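Local coordinates for MOG1 protein (Saccharomyces cerevisiae, PDB 1JHS), which binds the Ran GTPase Gsp1 and takes part in the Ran system that drives nuclear protein import and poly(A)+ mRNA export, at residues T33-R41 and A52-L61; A121-A129 and V141-T149. The protein carries 1 engineered substitution. All coordinates share one frame; numbering follows the deposited sequence.

Both contacts pair antiparallel strands of one large sheet. Contact 1 joins strand 34-39 to strand 56-63; contact 2 joins strand 124-133 to strand 138-147. Strands 56-63 and 138-147 are themselves neighbours, so the two contacts run on into each other, their centres about 11 Å apart. I58 O and S143 N probably make one of the hydrogen bonds between them, D60 N and V141 O another. Contact 1 is partly buried and has polar clusters at both ends. Contact 2 is more deeply buried: it is mostly backbone bonds and aliphatic side chains, with one side-chain bond across it, from a glutamine amide at the loop end.

Contact 1: residues T33-R41 and A52-L61; sequences TQAVYVNSR and ATNESIIVDL. Engineered in segment 33-41: A35 (natural residue Glu).
N39 and E55 lie side by side and hold the tight end of this contact. N39 ND2 gives a hydrogen bond to E55 OE1 at 2.7 Å, nearly in its own amide plane. The amide and carboxylate are close to coplanar, 20° apart. CG of N39 stands anti to the backbone N (chi1 -173°), which turns the amide toward segment 52-61. N39 ND2 also gives a bond to A52 O at 2.8 Å, from above that carbonyl's plane and at a more bent angle. N39 OD1 accepts from R41 N and closes an Asx turn. E55 bends at chi2, and its OE2 takes A52 N on the syn lone pair. With N39 replaced by alanine, A52 O and E55 OE1 would probably lose this donor, and R41 N the acceptor that closes the turn.

Between the ends the strands run antiparallel. A35 and V59 form a hydrogen-bonded pair, as do Y37 and I57. A35 is an engineered residue, glutamate in the natural protein; A35 CB meets V59 CB at 3.9 Å. On the face of V36, V38 and I58, which is partly exposed, the cross-strand valine-isoleucine pair is loose: V36 CG2 stays 4.4 Å from I58 CG1. At the far end, T33 OG1 donates to D60 OD1 at 2.8 Å, on the syn lone pair. Q34 NE2 meets D60 OD2 at 3.1 Å from above the carboxylate, the two planes almost perpendicular. One carboxylate thus takes both side chains.

R41 forms a salt bridge with D49, and E55 OE2 forms one with R164. Strand 34-39 lies between strands 21-23 and 56-63. Strand 4-8 packs on the face of A35, Y37 and V59, while strand 138-147 borders strand 56-63 on its other edge.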
loop_
_atom_site.group_PDB
_atom_site.type_symbol
_atom_site.label_atom_id
_atom_site.label_comp_id
_atom_site.label_asym_id
_atom_site.label_seq_id
_atom_site.Cartn_x
_atom_site.Cartn_y
_atom_site.Cartn_z
ATOM N N THR A 33 15.428 3.087 2.345
ATOM C CA THR A 33 14.727 2.653 1.134
ATOM C C THR A 33 13.246 3.050 1.120
ATOM O O THR A 33 12.534 2.770 0.150
ATOM C CB THR A 33 14.799 1.115 1.000
ATOM O OG1 THR A 33 14.249 0.518 2.185
ATOM C CG2 THR A 33 16.259 0.648 0.825
ATOM N N GLN A 34 12.796 3.730 2.173
ATOM C CA GLN A 34 11.369 4.078 2.289
ATOM C C GLN A 34 10.921 5.518 2.278
ATOM O O GLN A 34 11.675 6.437 2.644
ATOM C CB GLN A 34 10.792 3.486 3.586
ATOM C CG GLN A 34 10.807 1.977 3.684
ATOM C CD GLN A 34 10.175 1.460 4.975
ATOM O OE1 GLN A 34 9.872 2.232 5.892
ATOM N NE2 GLN A 34 9.981 0.146 5.050
ATOM N N ALA A 35 9.667 5.698 1.852
ATOM C CA ALA A 35 8.988 6.983 1.907
ATOM C C ALA A 35 7.741 6.606 2.758
ATOM O O ALA A 35 7.104 5.583 2.502
ATOM C CB ALA A 35 8.591 7.457 0.501
ATOM N N VAL A 36 7.438 7.382 3.795
ATOM C CA VAL A 36 6.318 7.070 4.701
ATOM C C VAL A 36 5.401 8.269 4.882
ATOM O O VAL A 36 5.870 9.355 5.249
ATOM C CB VAL A 36 6.856 6.675 6.110
ATOM C CG1 VAL A 36 5.701 6.347 7.062
ATOM C CG2 VAL A 36 7.837 5.472 5.972
ATOM N N TYR A 37 4.105 8.074 4.635
ATOM C CA TYR A 37 3.119 9.150 4.824
ATOM C C TYR A 37 2.040 8.658 5.780
ATOM O O TYR A 37 1.630 7.487 5.696
ATOM C CB TYR A 37 2.455 9.522 3.492
ATOM C CG TYR A 37 3.354 10.334 2.609
ATOM C CD1 TYR A 37 4.380 9.727 1.889
ATOM C CD2 TYR A 37 3.251 11.730 2.578
ATOM C CE1 TYR A 37 5.299 10.490 1.165
ATOM C CE2 TYR A 37 4.169 12.508 1.855
ATOM C CZ TYR A 37 5.189 11.869 1.158
ATOM O OH TYR A 37 6.117 12.605 0.455
ATOM N N VAL A 38 1.593 9.512 6.697
ATOM C CA VAL A 38 0.507 9.094 7.606
ATOM C C VAL A 38 -0.636 10.103 7.562
ATOM O O VAL A 38 -0.422 11.319 7.368
ATOM C CB VAL A 38 0.938 8.956 9.099
ATOM C CG1 VAL A 38 1.921 7.793 9.273
ATOM C CG2 VAL A 38 1.518 10.283 9.607
ATOM N N ASN A 39 -1.855 9.589 7.711
ATOM C CA ASN A 39 -3.036 10.440 7.666
ATOM C C ASN A 39 -3.017 11.303 8.939
ATOM O O ASN A 39 -3.121 10.762 10.048
ATOM C CB ASN A 39 -4.302 9.562 7.657
ATOM C CG ASN A 39 -5.572 10.372 7.435
ATOM O OD1 ASN A 39 -5.662 11.534 7.852
ATOM N ND2 ASN A 39 -6.563 9.759 6.792
ATOM N N SER A 40 -2.875 12.622 8.781
ATOM C CA SER A 40 -2.869 13.524 9.941
ATOM C C SER A 40 -4.118 14.417 9.986
ATOM O O SER A 40 -4.117 15.450 10.653
ATOM C CB SER A 40 -1.621 14.406 9.927
ATOM O OG SER A 40 -1.651 15.239 8.782
ATOM N N ARG A 41 -5.183 14.009 9.294
ATOM C CA ARG A 41 -6.429 14.778 9.279
ATOM C C ARG A 41 -7.112 14.790 10.645
ATOM O O ARG A 41 -7.034 13.821 11.399
ATOM C CB ARG A 41 -7.417 14.178 8.279
ATOM C CG ARG A 41 -6.925 14.131 6.844
ATOM C CD ARG A 41 -7.945 13.427 5.931
ATOM N NE ARG A 41 -7.524 13.465 4.532
ATOM C CZ ARG A 41 -8.195 12.920 3.524
ATOM N NH1 ARG A 41 -9.334 12.282 3.749
ATOM N NH2 ARG A 41 -7.738 13.030 2.285
ATOM N N ALA A 52 -10.612 7.859 6.150
ATOM C CA ALA A 52 -10.921 8.263 7.523
ATOM C C ALA A 52 -9.715 9.069 8.024
ATOM O O ALA A 52 -9.319 10.040 7.363
ATOM C CB ALA A 52 -11.184 7.022 8.393
ATOM N N THR A 53 -9.127 8.704 9.163
ATOM C CA THR A 53 -7.966 9.460 9.642
ATOM C C THR A 53 -6.828 8.584 10.132
ATOM O O THR A 53 -5.893 9.099 10.728
ATOM C CB THR A 53 -8.304 10.457 10.824
ATOM O OG1 THR A 53 -8.626 9.714 12.009
ATOM C CG2 THR A 53 -9.492 11.350 10.482
ATOM N N ASN A 54 -6.875 7.278 9.858
ATOM C CA ASN A 54 -5.831 6.392 10.371
ATOM C C ASN A 54 -5.042 5.568 9.356
ATOM O O ASN A 54 -4.319 4.671 9.756
ATOM C CB ASN A 54 -6.413 5.458 11.446
ATOM C CG ASN A 54 -7.455 4.492 10.888
ATOM O OD1 ASN A 54 -7.790 4.555 9.705
ATOM N ND2 ASN A 54 -7.991 3.604 11.747
ATOM N N GLU A 55 -5.159 5.867 8.067
ATOM C CA GLU A 55 -4.393 5.104 7.058
ATOM C C GLU A 55 -2.931 5.554 7.004
ATOM O O GLU A 55 -2.603 6.659 7.395
ATOM C CB GLU A 55 -4.996 5.282 5.655
ATOM C CG GLU A 55 -6.479 4.903 5.553
ATOM C CD GLU A 55 -7.388 6.076 5.893
ATOM O OE1 GLU A 55 -6.861 7.161 6.234
ATOM O OE2 GLU A 55 -8.621 5.927 5.802
ATOM N N SER A 56 -2.051 4.682 6.533
ATOM C CA SER A 56 -0.636 5.032 6.397
ATOM C C SER A 56 -0.161 4.430 5.084
ATOM O O SER A 56 -0.669 3.391 4.625
ATOM C CB SER A 56 0.194 4.511 7.581
ATOM O OG SER A 56 -0.038 3.141 7.830
ATOM N N ILE A 57 0.798 5.103 4.483
ATOM C CA ILE A 57 1.334 4.721 3.186
ATOM C C ILE A 57 2.853 4.551 3.249
ATOM O O ILE A 57 3.556 5.433 3.737
ATOM C CB ILE A 57 1.035 5.837 2.134
ATOM C CG1 ILE A 57 -0.487 6.079 2.033
ATOM C CG2 ILE A 57 1.658 5.460 0.773
ATOM C CD1 ILE A 57 -0.882 7.353 1.190
ATOM N N ILE A 58 3.347 3.422 2.762
ATOM C CA ILE A 58 4.788 3.189 2.736
ATOM C C ILE A 58 5.194 2.825 1.308
ATOM O O ILE A 58 4.556 2.005 0.671
ATOM C CB ILE A 58 5.232 2.006 3.627
ATOM C CG1 ILE A 58 4.975 2.303 5.108
ATOM C CG2 ILE A 58 6.764 1.756 3.404
ATOM C CD1 ILE A 58 5.396 1.172 6.013
ATOM N N VAL A 59 6.243 3.459 0.809
ATOM C CA VAL A 59 6.759 3.146 -0.520
ATOM C C VAL A 59 8.105 2.560 -0.163
ATOM O O VAL A 59 8.849 3.151 0.634
ATOM C CB VAL A 59 6.958 4.422 -1.378
ATOM C CG1 VAL A 59 7.572 4.050 -2.713
ATOM C CG2 VAL A 59 5.624 5.118 -1.598
ATOM N N ASP A 60 8.435 1.406 -0.725
ATOM C CA ASP A 60 9.699 0.772 -0.377
ATOM C C ASP A 60 10.434 0.305 -1.629
ATOM O O ASP A 60 9.856 -0.379 -2.469
ATOM C CB ASP A 60 9.432 -0.423 0.521
ATOM C CG ASP A 60 10.594 -0.725 1.455
ATOM O OD1 ASP A 60 11.716 -0.213 1.212
ATOM O OD2 ASP A 60 10.374 -1.474 2.435
ATOM N N LEU A 61 11.706 0.678 -1.738
ATOM C CA LEU A 61 12.523 0.290 -2.897
ATOM C C LEU A 61 13.241 -0.987 -2.505
ATOM O O LEU A 61 14.163 -0.964 -1.676
ATOM C CB LEU A 61 13.530 1.391 -3.210
ATOM C CG LEU A 61 12.916 2.773 -3.470
ATOM C CD1 LEU A 61 14.037 3.777 -3.783
ATOM C CD2 LEU A 61 11.939 2.709 -4.655
HETATM O O HOH W 1 -10.948 12.184 6.202
#

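Contact 2: residues A121-A129 and V141-T149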
loop_
_atom_site.group_PDB
_atom_site.type_symbol
_atom_site.label_atom_id
_atom_site.label_comp_id
_atom_site.label_asym_id
_atom_site.label_seq_id
_atom_site.Cartn_x
_atom_site.Cartn_y
_atom_site.Cartn_z
ATOM N N ALA A 121 -8.227 -9.652 17.372
ATOM C CA ALA A 121 -8.200 -8.193 17.464
ATOM C C ALA A 121 -8.653 -7.545 16.160
ATOM O O ALA A 121 -9.095 -8.205 15.228
ATOM C CB ALA A 121 -6.776 -7.707 17.837
ATOM N N GLN A 122 -8.532 -6.228 16.109
ATOM C CA GLN A 122 -8.927 -5.456 14.939
ATOM C C GLN A 122 -8.327 -5.993 13.626
ATOM O O GLN A 122 -7.160 -6.385 13.588
ATOM C CB GLN A 122 -8.490 -4.006 15.161
ATOM C CG GLN A 122 -8.545 -3.115 13.949
ATOM C CD GLN A 122 -8.075 -1.723 14.290
ATOM O OE1 GLN A 122 -7.048 -1.551 14.982
ATOM N NE2 GLN A 122 -8.806 -0.717 13.812
ATOM N N THR A 123 -9.139 -5.990 12.563
ATOM C CA THR A 123 -8.714 -6.439 11.228
ATOM C C THR A 123 -8.034 -5.273 10.513
ATOM O O THR A 123 -8.434 -4.136 10.688
ATOM C CB THR A 123 -9.926 -6.817 10.345
ATOM O OG1 THR A 123 -10.657 -7.871 10.967
ATOM C CG2 THR A 123 -9.467 -7.285 8.959
ATOM N N VAL A 124 -7.019 -5.568 9.711
ATOM C CA VAL A 124 -6.338 -4.535 8.934
ATOM C C VAL A 124 -6.285 -5.011 7.470
ATOM O O VAL A 124 -5.848 -6.133 7.202
ATOM C CB VAL A 124 -4.885 -4.302 9.441
ATOM C CG1 VAL A 124 -4.160 -3.268 8.537
ATOM C CG2 VAL A 124 -4.910 -3.768 10.893
ATOM N N VAL A 125 -6.769 -4.192 6.544
ATOM C CA VAL A 125 -6.700 -4.542 5.126
ATOM C C VAL A 125 -5.467 -3.799 4.646
ATOM O O VAL A 125 -5.159 -2.727 5.178
ATOM C CB VAL A 125 -7.961 -4.066 4.357
ATOM C CG1 VAL A 125 -7.700 -4.074 2.812
ATOM C CG2 VAL A 125 -9.112 -5.033 4.664
ATOM N N ILE A 126 -4.743 -4.357 3.679
ATOM C CA ILE A 126 -3.551 -3.673 3.200
ATOM C C ILE A 126 -3.606 -3.586 1.694
ATOM O O ILE A 126 -3.786 -4.601 1.016
ATOM C CB ILE A 126 -2.241 -4.436 3.604
ATOM C CG1 ILE A 126 -2.190 -4.673 5.128
ATOM C CG2 ILE A 126 -1.009 -3.605 3.181
ATOM C CD1 ILE A 126 -1.162 -5.736 5.546
ATOM N N GLY A 127 -3.508 -2.375 1.159
ATOM C CA GLY A 127 -3.503 -2.259 -0.287
ATOM C C GLY A 127 -2.047 -2.489 -0.654
ATOM O O GLY A 127 -1.168 -1.908 -0.035
ATOM N N VAL A 128 -1.762 -3.337 -1.633
ATOM C CA VAL A 128 -0.358 -3.553 -1.991
ATOM C C VAL A 128 -0.170 -3.421 -3.498
ATOM O O VAL A 128 -0.912 -4.035 -4.267
ATOM C CB VAL A 128 0.129 -4.961 -1.587
ATOM C CG1 VAL A 128 1.612 -5.143 -1.976
ATOM C CG2 VAL A 128 -0.049 -5.162 -0.081
ATOM N N ALA A 129 0.810 -2.620 -3.911
ATOM C CA ALA A 129 1.098 -2.481 -5.330
ATOM C C ALA A 129 2.556 -2.817 -5.586
ATOM O O ALA A 129 3.417 -2.553 -4.751
ATOM C CB ALA A 129 0.810 -1.071 -5.805
ATOM N N VAL A 141 7.551 -1.524 -3.870
ATOM C CA VAL A 141 6.346 -2.039 -3.209
ATOM C C VAL A 141 5.667 -0.888 -2.450
ATOM O O VAL A 141 6.274 -0.243 -1.608
ATOM C CB VAL A 141 6.662 -3.220 -2.246
ATOM C CG1 VAL A 141 5.377 -3.717 -1.551
ATOM C CG2 VAL A 141 7.286 -4.387 -3.041
ATOM N N ILE A 142 4.412 -0.621 -2.797
ATOM C CA ILE A 142 3.658 0.444 -2.137
ATOM C C ILE A 142 2.613 -0.242 -1.267
ATOM O O ILE A 142 1.844 -1.072 -1.781
ATOM C CB ILE A 142 2.930 1.364 -3.153
ATOM C CG1 ILE A 142 3.949 2.030 -4.095
ATOM C CG2 ILE A 142 2.183 2.478 -2.401
ATOM C CD1 ILE A 142 3.356 3.109 -5.059
ATOM N N SER A 143 2.604 0.055 0.040
ATOM C CA SER A 143 1.608 -0.553 0.932
ATOM C C SER A 143 0.794 0.537 1.617
ATOM O O SER A 143 1.327 1.586 1.984
ATOM C CB SER A 143 2.253 -1.477 1.997
ATOM O OG SER A 143 3.366 -0.902 2.679
ATOM N N ILE A 144 -0.509 0.304 1.739
ATOM C CA ILE A 144 -1.376 1.264 2.397
ATOM C C ILE A 144 -2.144 0.460 3.433
ATOM O O ILE A 144 -2.907 -0.436 3.086
ATOM C CB ILE A 144 -2.366 1.942 1.413
ATOM C CG1 ILE A 144 -1.594 2.628 0.267
ATOM C CG2 ILE A 144 -3.225 2.991 2.200
ATOM C CD1 ILE A 144 -2.486 3.362 -0.802
ATOM N N ASN A 145 -1.935 0.798 4.706
ATOM C CA ASN A 145 -2.586 0.104 5.806
ATOM C C ASN A 145 -3.923 0.749 6.160
ATOM O O ASN A 145 -4.003 1.968 6.286
ATOM C CB ASN A 145 -1.675 0.118 7.027
ATOM C CG ASN A 145 -0.324 -0.409 6.711
ATOM O OD1 ASN A 145 -0.170 -1.599 6.380
ATOM N ND2 ASN A 145 0.689 0.459 6.783
ATOM N N VAL A 146 -4.955 -0.086 6.314
ATOM C CA VAL A 146 -6.287 0.373 6.647
ATOM C C VAL A 146 -6.825 -0.380 7.875
ATOM O O VAL A 146 -7.391 -1.471 7.752
ATOM C CB VAL A 146 -7.261 0.138 5.454
ATOM C CG1 VAL A 146 -8.560 0.932 5.668
ATOM C CG2 VAL A 146 -6.560 0.499 4.121
ATOM N N PRO A 147 -6.642 0.192 9.082
ATOM C CA PRO A 147 -7.135 -0.469 10.302
ATOM C C PRO A 147 -8.653 -0.309 10.254
ATOM O O PRO A 147 -9.157 0.816 10.339
ATOM C CB PRO A 147 -6.493 0.345 11.445
ATOM C CG PRO A 147 -5.252 1.032 10.748
ATOM C CD PRO A 147 -5.826 1.382 9.393
ATOM N N LEU A 148 -9.375 -1.430 10.136
ATOM C CA LEU A 148 -10.834 -1.372 10.005
ATOM C C LEU A 148 -11.604 -1.136 11.296
ATOM O O LEU A 148 -11.168 -1.531 12.372
ATOM C CB LEU A 148 -11.383 -2.662 9.384
ATOM C CG LEU A 148 -10.818 -3.149 8.047
ATOM C CD1 LEU A 148 -11.622 -4.342 7.539
ATOM C CD2 LEU A 148 -10.873 -1.994 7.039
ATOM N N THR A 149 -12.777 -0.520 11.155
ATOM C CA THR A 149 -13.632 -0.264 12.301
ATOM C C THR A 149 -14.336 -1.601 12.540
ATOM O O THR A 149 -14.238 -2.518 11.719
ATOM C CB THR A 149 -14.716 0.793 11.976
ATOM O OG1 THR A 149 -15.554 0.296 10.925
ATOM C CG2 THR A 149 -14.100 2.109 11.526
HETATM O O HOH W 2 -11.653 -4.388 13.005
#
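L148 O is gripped by Q122 NE2 and by a water. Q122 NE2 donates to L148 O at 2.9 Å, almost straight at 171°. The bond lies in the amide plane of Q122 but comes from above the plane of the L148 carbonyl. The Q122 chain is extended, with CG anti to the backbone N (chi1 167°), and this carries the amide across P147. Q122 NE2 stands 3.5 Å from P147 CB. The water donates to L148 O and accepts from T123 N, so it bridges the two segments. L148 N in turn binds T123 O.

The side chain of L148 crosses the end of the other segment. L148 CD1 touches T123 CG2 and V125 CG2, each at 3.9 Å. V125 and V146 make a hydrogen-bonded pair on the same face. Farther along, G127 pairs with I144 and A129 with I142, each by two backbone bonds. G127 N to I144 O measures 2.8 Å. A129 CB lies 4.2 Å from I142 CB.

I126 and N145 occupy the other face and point the same way. N145 OD1 rests against CG1 and CG2 of I126, while its ND2 bonds to S56 OG. V128 CG1 meets V141 CG1 at 4.0 Å, and helix 70-83 covers both valines. Helix 163-178 packs on the face of A129 and V146. T149, at the end of this segment, is the N-cap of helix 150-157.

These strands form an antiparallel beta hairpin, 124-133 with 138-147. It lies in the middle of the seven-stranded sheet, between strands 103-113 and 56-63. Helices 70-83 and 163-178 lie on opposite faces of this hairpin, giving a central antiparallel sheet flanked by helices in the Mog1 fold.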